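Local coordinates for tRNA nucleotidyl transferase-related protein (Thermotoga maritima, PDB 3H38) that acts as a class II CCA-adding enzyme, in all likelihood building the CCA end of tRNA from CTP and ATP with magnesium, at residues Y38-F43 with D57-G62; K124-R129 with L147-F152. All coordinates share one frame; numbering follows the deposited sequence.

Both contacts lie in the nucleotidyltransferase head of the C-terminal part of the longer protein that this chain represents, and both use its large mixed sheet. Contact 1 is buried and lies within the sheet: two neighbouring strands are joined by backbone hydrogen bonds and valine packing, beside the magnesium site. Contact 2 is only partly buried; it sets the end of helix 122-127 against a strand further across the sheet and the loop after it, using aromatic and aliphatic side chains across the interface, with a salt-bridge network on the helix side. They meet directly: Tyr-38 CE2 is 3.5 Å from Ile-149 CD1, and Arg-129 lies beside Val-40 and Val-59.

Contact 1: Y38-F43 with D57-G62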
ATOM      1  N   TYR A  38     -20.532   9.276 -19.006  1.00 30.34           N
ATOM      2  CA  TYR A  38     -19.879  10.097 -17.984  1.00 25.75           C
ATOM      3  C   TYR A  38     -18.452   9.649 -17.625  1.00 30.92           C
ATOM      4  O   TYR A  38     -18.131   8.453 -17.583  1.00 27.35           O
ATOM      5  CB  TYR A  38     -20.660  10.049 -16.673  1.00 29.41           C
ATOM      6  CG  TYR A  38     -22.153  10.156 -16.776  1.00 31.62           C
ATOM      7  CD1 TYR A  38     -22.918   9.059 -17.088  1.00 24.52           C
ATOM      8  CD2 TYR A  38     -22.801  11.361 -16.512  1.00 35.97           C
ATOM      9  CE1 TYR A  38     -24.298   9.151 -17.159  1.00 39.26           C
ATOM     10  CE2 TYR A  38     -24.175  11.465 -16.594  1.00 32.60           C
ATOM     11  CZ  TYR A  38     -24.921  10.359 -16.914  1.00 31.59           C
ATOM     12  OH  TYR A  38     -26.291  10.458 -16.971  1.00 29.00           O
ATOM     13  N   VAL A  39     -17.609  10.622 -17.302  1.00 29.29           N
ATOM     14  CA  VAL A  39     -16.361  10.325 -16.627  1.00 30.50           C
ATOM     15  C   VAL A  39     -16.625  10.559 -15.131  1.00 31.56           C
ATOM     16  O   VAL A  39     -17.378  11.471 -14.762  1.00 33.32           O
ATOM     17  CB  VAL A  39     -15.193  11.171 -17.185  1.00 26.21           C
ATOM     18  CG1 VAL A  39     -15.343  12.625 -16.788  1.00 35.11           C
ATOM     19  CG2 VAL A  39     -13.854  10.601 -16.732  1.00 29.55           C
ATOM     20  N   VAL A  40     -16.074   9.699 -14.274  1.00 25.25           N
ATOM     21  CA  VAL A  40     -16.444   9.723 -12.856  1.00 25.96           C
ATOM     22  C   VAL A  40     -15.246   9.632 -11.910  1.00 38.54           C
ATOM     23  O   VAL A  40     -14.136   9.286 -12.319  1.00 30.32           O
ATOM     24  CB  VAL A  40     -17.371   8.545 -12.524  1.00 26.98           C
ATOM     25  CG1 VAL A  40     -18.633   8.620 -13.355  1.00 24.83           C
ATOM     26  CG2 VAL A  40     -16.659   7.226 -12.780  1.00 35.93           C
ATOM     27  N   GLY A  41     -15.484   9.950 -10.640  1.00 44.90           N
ATOM     28  CA  GLY A  41     -14.562   9.583  -9.579  1.00 40.83           C
ATOM     29  C   GLY A  41     -13.327  10.430  -9.390  1.00 35.93           C
ATOM     30  O   GLY A  41     -13.417  11.656  -9.348  1.00 39.42           O
ATOM     31  N   GLY A  42     -12.178   9.764  -9.251  1.00 42.18           N
ATOM     32  CA  GLY A  42     -10.915  10.413  -8.906  1.00 38.76           C
ATOM     33  C   GLY A  42     -10.508  11.397  -9.969  1.00 39.37           C
ATOM     34  O   GLY A  42     -10.093  12.519  -9.691  1.00 34.34           O
ATOM     35  N   PHE A  43     -10.667  10.988 -11.215  1.00 45.82           N
ATOM     36  CA  PHE A  43     -10.388  11.900 -12.304  1.00 43.03           C
ATOM     37  C   PHE A  43     -11.108  13.248 -12.160  1.00 44.58           C
ATOM     38  O   PHE A  43     -10.572  14.296 -12.513  1.00 44.84           O
ATOM     39  CB  PHE A  43     -10.755  11.296 -13.655  1.00 36.95           C
ATOM     40  CG  PHE A  43     -10.658  12.290 -14.764  1.00 37.70           C
ATOM     41  CD1 PHE A  43      -9.468  12.449 -15.464  1.00 39.27           C
ATOM     42  CD2 PHE A  43     -11.736  13.118 -15.067  1.00 39.00           C
ATOM     43  CE1 PHE A  43      -9.354  13.399 -16.490  1.00 41.77           C
ATOM     44  CE2 PHE A  43     -11.642  14.078 -16.076  1.00 44.85           C
ATOM     45  CZ  PHE A  43     -10.441  14.222 -16.793  1.00 45.57           C
ATOM     46  N   ASP A  57     -11.877   6.823 -17.009  1.00 65.57           N
ATOM     47  CA  ASP A  57     -12.774   5.920 -16.317  1.00 58.74           C
ATOM     48  C   ASP A  57     -14.213   6.248 -16.689  1.00 40.07           C
ATOM     49  O   ASP A  57     -14.758   7.244 -16.194  1.00 28.29           O
ATOM     50  CB  ASP A  57     -12.577   6.083 -14.805  1.00 65.94           C
ATOM     51  CG  ASP A  57     -12.952   4.836 -14.030  1.00 74.92           C
ATOM     52  OD1 ASP A  57     -13.767   4.040 -14.543  1.00 75.28           O
ATOM     53  OD2 ASP A  57     -12.427   4.645 -12.910  1.00 80.05           O
ATOM     54  N   ILE A  58     -14.830   5.410 -17.534  1.00 36.01           N
ATOM     55  CA  ILE A  58     -16.141   5.750 -18.123  1.00 35.19           C
ATOM     56  C   ILE A  58     -17.345   5.005 -17.568  1.00 39.55           C
ATOM     57  O   ILE A  58     -17.334   3.777 -17.457  1.00 38.79           O
ATOM     58  CB  ILE A  58     -16.160   5.578 -19.657  1.00 36.24           C
ATOM     59  CG1 ILE A  58     -15.079   6.432 -20.299  1.00 33.39           C
ATOM     60  CG2 ILE A  58     -17.478   6.035 -20.204  1.00 33.43           C
ATOM     61  CD1 ILE A  58     -15.224   7.891 -19.926  1.00 39.97           C
ATOM     62  N   VAL A  59     -18.393   5.760 -17.245  1.00 33.74           N
ATOM     63  CA  VAL A  59     -19.659   5.158 -16.831  1.00 37.07           C
ATOM     64  C   VAL A  59     -20.807   5.394 -17.846  1.00 33.43           C
ATOM     65  O   VAL A  59     -21.068   6.535 -18.278  1.00 29.53           O
ATOM     66  CB  VAL A  59     -20.036   5.606 -15.403  1.00 36.97           C
ATOM     67  CG1 VAL A  59     -21.331   4.977 -14.962  1.00 32.39           C
ATOM     68  CG2 VAL A  59     -18.942   5.210 -14.446  1.00 43.79           C
ATOM     69  N   VAL A  60     -21.475   4.316 -18.257  1.00 24.61           N
ATOM     70  CA  VAL A  60     -22.579   4.485 -19.217  1.00 25.32           C
ATOM     71  C   VAL A  60     -23.892   4.040 -18.596  1.00 34.09           C
ATOM     72  O   VAL A  60     -23.918   3.099 -17.794  1.00 27.09           O
ATOM     73  CB  VAL A  60     -22.340   3.741 -20.553  1.00 28.09           C
ATOM     74  CG1 VAL A  60     -21.106   4.312 -21.295  1.00 20.02           C
ATOM     75  CG2 VAL A  60     -22.178   2.263 -20.314  1.00 36.09           C
ATOM     76  N   GLU A  61     -24.970   4.755 -18.893  1.00 32.18           N
ATOM     77  CA  GLU A  61     -26.284   4.246 -18.514  1.00 39.87           C
ATOM     78  C   GLU A  61     -26.794   3.388 -19.668  1.00 37.55           C
ATOM     79  O   GLU A  61     -27.595   3.848 -20.492  1.00 37.85           O
ATOM     80  CB  GLU A  61     -27.277   5.362 -18.223  1.00 37.49           C
ATOM     81  CG  GLU A  61     -27.004   6.155 -16.971  1.00 39.13           C
ATOM     82  CD  GLU A  61     -28.202   7.000 -16.605  1.00 54.04           C
ATOM     83  OE1 GLU A  61     -28.034   8.002 -15.877  1.00 54.85           O
ATOM     84  OE2 GLU A  61     -29.319   6.656 -17.067  1.00 60.84           O
ATOM     85  N   GLY A  62     -26.288   2.161 -19.728  1.00 28.66           N
ATOM     86  CA  GLY A  62     -26.673   1.197 -20.729  1.00 31.15           C
ATOM     87  C   GLY A  62     -25.706   0.050 -20.648  1.00 39.32           C
ATOM     88  O   GLY A  62     -25.007  -0.078 -19.649  1.00 31.10           O
TER
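Strands 38-40 and 57-60 lie side by side, antiparallel, inside the head-domain sheet; the axes of the short strands make 129° with each other, well away from strict antiparallel. Tyr-38 and Val-59 form the hydrogen-bonded pair: Val-59 N gives a nearly straight bond to Tyr-38 O (2.7 Å), and Tyr-38 N returns one to Val-59 O (2.9 Å). Beyond the non-hydrogen-bonded pair of Val-39 and Ile-58, Val-40 N makes a weak bond to Asp-57 O at 3.4 Å, as the strands begin to part.

Where they part lies the signature of the nucleotidyltransferase superfamily. A glycine pair, Gly-41 and Gly-42, leads from one strand into helix 42-49, with Gly-41 at the N-cap and at a positive phi that suits a residue without a side chain. The other strand carries Asp-57, which with Asp-55 and Asp-99 is a magnesium ligand of this enzyme; the site holds no metal in this apo form.

Beta-branched residues suit these buried strands. Val-40 and Val-59 cross at about a right angle, and Val-59 CG2 wedges against both methyls of Val-40, 3.5 Å from CG2 and 3.6 Å from CG1. Tyr-38 holds CG anti to its carbonyl carbon (chi1 -43°), which lays the ring along the neighbouring strand; being flat, it can set its edge against the backbone carbonyl, with Val-59 O in the ring plane 3.3 Å from CD1. Farther out, the ring passes the Glu-61 carboxylate, whose plane is turned only 22° from its own; a carboxylate fits here because OE1 can accept the N-H of Ile-122 starting helix 122-127.

Contact 2: K124-R129 with L147-F152; sequences KDLYRR and LLIDFF
With CG anti to its own carbonyl carbon (chi1 -44°), Phe-152 sends its ring toward the end of helix 122-127, where Tyr-127, at an intermediate chi1 of -138°, turns a face to receive it. The result is an edge-to-face pair with centroids 4.5 Å apart and planes at 58°. CE1 of Phe-152 stands over the centre of the tyrosine ring, 3.3 Å above its plane, while CZ reaches CG of Tyr-127 at 3.5 Å. Replacing Tyr-127 with a serine takes this face away and would probably leave the Phe-152 edge without its mate and freer to turn.

Leu-126 supplies most of the aliphatic side, with Ile-149 at its far end. Its CB meets the edge of the Phe-152 ring at CE2 (3.7 Å), and CD2 reaches the edge of Phe-151 at its CD2 (3.8 Å). Because CB of Phe-151 also lies over one face of Phe-152, the two phenylalanines and the leucine pack as one apolar patch.

On the helix side, buried Asp-125 ties together two arginines. Arg-128 brings NE and NH1 to OD1 from the same face of the carboxylate, NH1 at 2.7 Å. Arg-129 approaches side-on, NE to the backbone O of Asp-125 and NH1 to OD2 (3.1 Å), a double grip that a guanidinium, with its several N-H groups, can make. OD1 also accepts from Arg-104 N, and Arg-128 NH2 forms a salt bridge with Glu-106. This is consistent with a second-shell role for Asp-125, holding Arg-129, which binds ATP in this enzyme.

Strand 147-149 runs between strands 4-6 and 137-139, with Ile-149 touching Phe-4 and Lys-139. Leu-126 meanwhile rests on Ala-137, so helix 122-127 packs on the same sheet.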
ATOM      1  N   LYS A 124     -27.637   6.661  -8.551  1.00 37.64           N
ATOM      2  CA  LYS A 124     -27.432   5.531  -7.689  1.00 34.97           C
ATOM      3  C   LYS A 124     -26.023   5.007  -7.751  1.00 34.02           C
ATOM      4  O   LYS A 124     -25.497   4.544  -6.782  1.00 32.22           O
ATOM      5  CB  LYS A 124     -28.407   4.439  -8.042  1.00 30.16           C
ATOM      6  CG  LYS A 124     -29.382   4.166  -7.007  1.00 35.56           C
ATOM      7  CD  LYS A 124     -30.706   4.734  -7.324  1.00 43.33           C
ATOM      8  CE  LYS A 124     -31.738   4.373  -6.298  1.00 40.75           C
ATOM      9  NZ  LYS A 124     -31.987   5.486  -5.419  1.00 47.80           N
ATOM     10  N   ASP A 125     -25.440   5.047  -8.917  1.00 24.72           N
ATOM     11  CA  ASP A 125     -24.064   4.587  -9.080  1.00 30.37           C
ATOM     12  C   ASP A 125     -23.078   5.503  -8.351  1.00 33.59           C
ATOM     13  O   ASP A 125     -21.979   5.083  -7.998  1.00 35.94           O
ATOM     14  CB  ASP A 125     -23.670   4.506 -10.548  1.00 37.52           C
ATOM     15  CG  ASP A 125     -22.221   4.082 -10.736  1.00 41.49           C
ATOM     16  OD1 ASP A 125     -21.889   2.882 -10.582  1.00 50.75           O
ATOM     17  OD2 ASP A 125     -21.407   4.960 -11.046  1.00 37.30           O
ATOM     18  N   LEU A 126     -23.463   6.757  -8.146  1.00 25.73           N
ATOM     19  CA  LEU A 126     -22.590   7.717  -7.456  1.00 34.35           C
ATOM     20  C   LEU A 126     -22.856   7.612  -5.948  1.00 32.49           C
ATOM     21  O   LEU A 126     -21.943   7.664  -5.121  1.00 31.24           O
ATOM     22  CB  LEU A 126     -22.893   9.143  -7.931  1.00 30.95           C
ATOM     23  CG  LEU A 126     -22.026   9.894  -8.953  1.00 42.26           C
ATOM     24  CD1 LEU A 126     -21.183   8.994  -9.906  1.00 25.32           C
ATOM     25  CD2 LEU A 126     -22.867  10.904  -9.718  1.00 26.15           C
ATOM     26  N   TYR A 127     -24.133   7.436  -5.623  1.00 24.21           N
ATOM     27  CA  TYR A 127     -24.604   7.370  -4.262  1.00 30.28           C
ATOM     28  C   TYR A 127     -23.989   6.226  -3.482  1.00 31.73           C
ATOM     29  O   TYR A 127     -24.053   6.233  -2.260  1.00 24.76           O
ATOM     30  CB  TYR A 127     -26.119   7.213  -4.227  1.00 30.75           C
ATOM     31  CG  TYR A 127     -26.760   8.076  -3.177  1.00 29.89           C
ATOM     32  CD1 TYR A 127     -26.173   8.243  -1.916  1.00 24.90           C
ATOM     33  CD2 TYR A 127     -27.963   8.711  -3.432  1.00 25.32           C
ATOM     34  CE1 TYR A 127     -26.780   9.043  -0.952  1.00 23.70           C
ATOM     35  CE2 TYR A 127     -28.573   9.515  -2.492  1.00 19.60           C
ATOM     36  CZ  TYR A 127     -27.982   9.685  -1.262  1.00 29.48           C
ATOM     37  OH  TYR A 127     -28.630  10.478  -0.346  1.00 33.98           O
ATOM     38  N   ARG A 128     -23.430   5.237  -4.186  1.00 24.02           N
ATOM     39  CA  ARG A 128     -22.886   4.044  -3.549  1.00 19.44           C
ATOM     40  C   ARG A 128     -21.385   4.167  -3.305  1.00 27.43           C
ATOM     41  O   ARG A 128     -20.779   3.259  -2.748  1.00 40.52           O
ATOM     42  CB  ARG A 128     -23.057   2.846  -4.465  1.00 21.56           C
ATOM     43  CG  ARG A 128     -21.953   2.809  -5.522  1.00 25.68           C
ATOM     44  CD  ARG A 128     -22.170   1.711  -6.542  1.00 35.37           C
ATOM     45  NE  ARG A 128     -21.501   1.991  -7.809  1.00 41.97           N
ATOM     46  CZ  ARG A 128     -20.221   1.739  -8.064  1.00 34.77           C
ATOM     47  NH1 ARG A 128     -19.716   2.007  -9.257  1.00 33.20           N
ATOM     48  NH2 ARG A 128     -19.451   1.202  -7.137  1.00 38.26           N
ATOM     49  N   ARG A 129     -20.783   5.267  -3.756  1.00 29.78           N
ATOM     50  CA  ARG A 129     -19.345   5.469  -3.607  1.00 37.81           C
ATOM     51  C   ARG A 129     -18.987   6.072  -2.239  1.00 41.22           C
ATOM     52  O   ARG A 129     -19.862   6.526  -1.499  1.00 36.36           O
ATOM     53  CB  ARG A 129     -18.820   6.322  -4.747  1.00 41.56           C
ATOM     54  CG  ARG A 129     -18.955   5.640  -6.095  1.00 33.29           C
ATOM     55  CD  ARG A 129     -18.868   6.628  -7.234  1.00 35.35           C
ATOM     56  NE  ARG A 129     -19.069   5.929  -8.491  1.00 40.43           N
ATOM     57  CZ  ARG A 129     -18.084   5.532  -9.286  1.00 42.34           C
ATOM     58  NH1 ARG A 129     -18.374   4.862 -10.408  1.00 35.57           N
ATOM     59  NH2 ARG A 129     -16.815   5.805  -8.961  1.00 28.56           N
ATOM     60  N   LEU A 147     -20.667  18.995 -18.107  1.00 24.27           N
ATOM     61  CA  LEU A 147     -21.603  19.206 -17.005  1.00 26.85           C
ATOM     62  C   LEU A 147     -21.159  18.463 -15.749  1.00 31.36           C
ATOM     63  O   LEU A 147     -21.088  17.238 -15.735  1.00 30.26           O
ATOM     64  CB  LEU A 147     -23.028  18.745 -17.379  1.00 23.08           C
ATOM     65  CG  LEU A 147     -24.073  19.169 -16.331  1.00 30.78           C
ATOM     66  CD1 LEU A 147     -24.083  20.682 -16.107  1.00 34.54           C
ATOM     67  CD2 LEU A 147     -25.466  18.693 -16.686  1.00 33.98           C
ATOM     68  N   LEU A 148     -20.867  19.208 -14.690  1.00 29.80           N
ATOM     69  CA  LEU A 148     -20.510  18.598 -13.429  1.00 26.58           C
ATOM     70  C   LEU A 148     -21.841  18.164 -12.831  1.00 35.71           C
ATOM     71  O   LEU A 148     -22.797  18.964 -12.712  1.00 29.01           O
ATOM     72  CB  LEU A 148     -19.811  19.597 -12.497  1.00 26.94           C
ATOM     73  CG  LEU A 148     -18.710  19.193 -11.489  1.00 28.20           C
ATOM     74  CD1 LEU A 148     -18.885  19.956 -10.184  1.00 32.38           C
ATOM     75  CD2 LEU A 148     -18.562  17.695 -11.220  1.00 20.94           C
ATOM     76  N   ILE A 149     -21.919  16.886 -12.486  1.00 28.69           N
ATOM     77  CA  ILE A 149     -23.068  16.402 -11.757  1.00 22.91           C
ATOM     78  C   ILE A 149     -22.601  16.062 -10.368  1.00 23.82           C
ATOM     79  O   ILE A 149     -21.805  15.132 -10.171  1.00 29.06           O
ATOM     80  CB  ILE A 149     -23.690  15.186 -12.400  1.00 33.81           C
ATOM     81  CG1 ILE A 149     -24.317  15.571 -13.745  1.00 32.10           C
ATOM     82  CG2 ILE A 149     -24.735  14.601 -11.462  1.00 27.72           C
ATOM     83  CD1 ILE A 149     -24.180  14.500 -14.753  1.00 26.71           C
ATOM     84  N   ASP A 150     -23.057  16.865  -9.419  1.00 25.63           N
ATOM     85  CA  ASP A 150     -22.592  16.762  -8.050  1.00 35.40           C
ATOM     86  C   ASP A 150     -23.770  16.774  -7.073  1.00 35.05           C
ATOM     87  O   ASP A 150     -24.241  17.819  -6.632  1.00 36.28           O
ATOM     88  CB  ASP A 150     -21.587  17.866  -7.748  1.00 31.46           C
ATOM     89  CG  ASP A 150     -21.193  17.910  -6.292  1.00 31.18           C
ATOM     90  OD1 ASP A 150     -20.985  19.020  -5.793  1.00 39.51           O
ATOM     91  OD2 ASP A 150     -21.122  16.848  -5.639  1.00 45.77           O
ATOM     92  N   PHE A 151     -24.247  15.582  -6.756  1.00 33.87           N
ATOM     93  CA  PHE A 151     -25.480  15.450  -6.008  1.00 27.96           C
ATOM     94  C   PHE A 151     -25.197  15.718  -4.548  1.00 31.15           C
ATOM     95  O   PHE A 151     -26.101  16.102  -3.805  1.00 37.31           O
ATOM     96  CB  PHE A 151     -26.083  14.031  -6.190  1.00 20.91           C
ATOM     97  CG  PHE A 151     -26.572  13.740  -7.590  1.00 31.63           C
ATOM     98  CD1 PHE A 151     -27.752  14.328  -8.065  1.00 37.58           C
ATOM     99  CD2 PHE A 151     -25.865  12.882  -8.435  1.00 20.44           C
ATOM    100  CE1 PHE A 151     -28.231  14.079  -9.372  1.00 28.81           C
ATOM    101  CE2 PHE A 151     -26.343  12.624  -9.735  1.00 43.93           C
ATOM    102  CZ  PHE A 151     -27.537  13.232 -10.206  1.00 31.20           C
ATOM    103  N   PHE A 152     -23.937  15.542  -4.139  1.00 24.28           N
ATOM    104  CA  PHE A 152     -23.655  15.359  -2.717  1.00 23.32           C
ATOM    105  C   PHE A 152     -22.852  16.416  -1.966  1.00 31.72           C
ATOM    106  O   PHE A 152     -22.592  16.247  -0.771  1.00 33.77           O
ATOM    107  CB  PHE A 152     -23.088  13.952  -2.477  1.00 31.50           C
ATOM    108  CG  PHE A 152     -23.836  12.858  -3.226  1.00 27.11           C
ATOM    109  CD1 PHE A 152     -25.072  12.434  -2.790  1.00 19.25           C
ATOM    110  CD2 PHE A 152     -23.285  12.250  -4.358  1.00 24.47           C
ATOM    111  CE1 PHE A 152     -25.767  11.417  -3.481  1.00 25.44           C
ATOM    112  CE2 PHE A 152     -23.966  11.239  -5.036  1.00 32.65           C
ATOM    113  CZ  PHE A 152     -25.206  10.827  -4.599  1.00 27.02           C
TER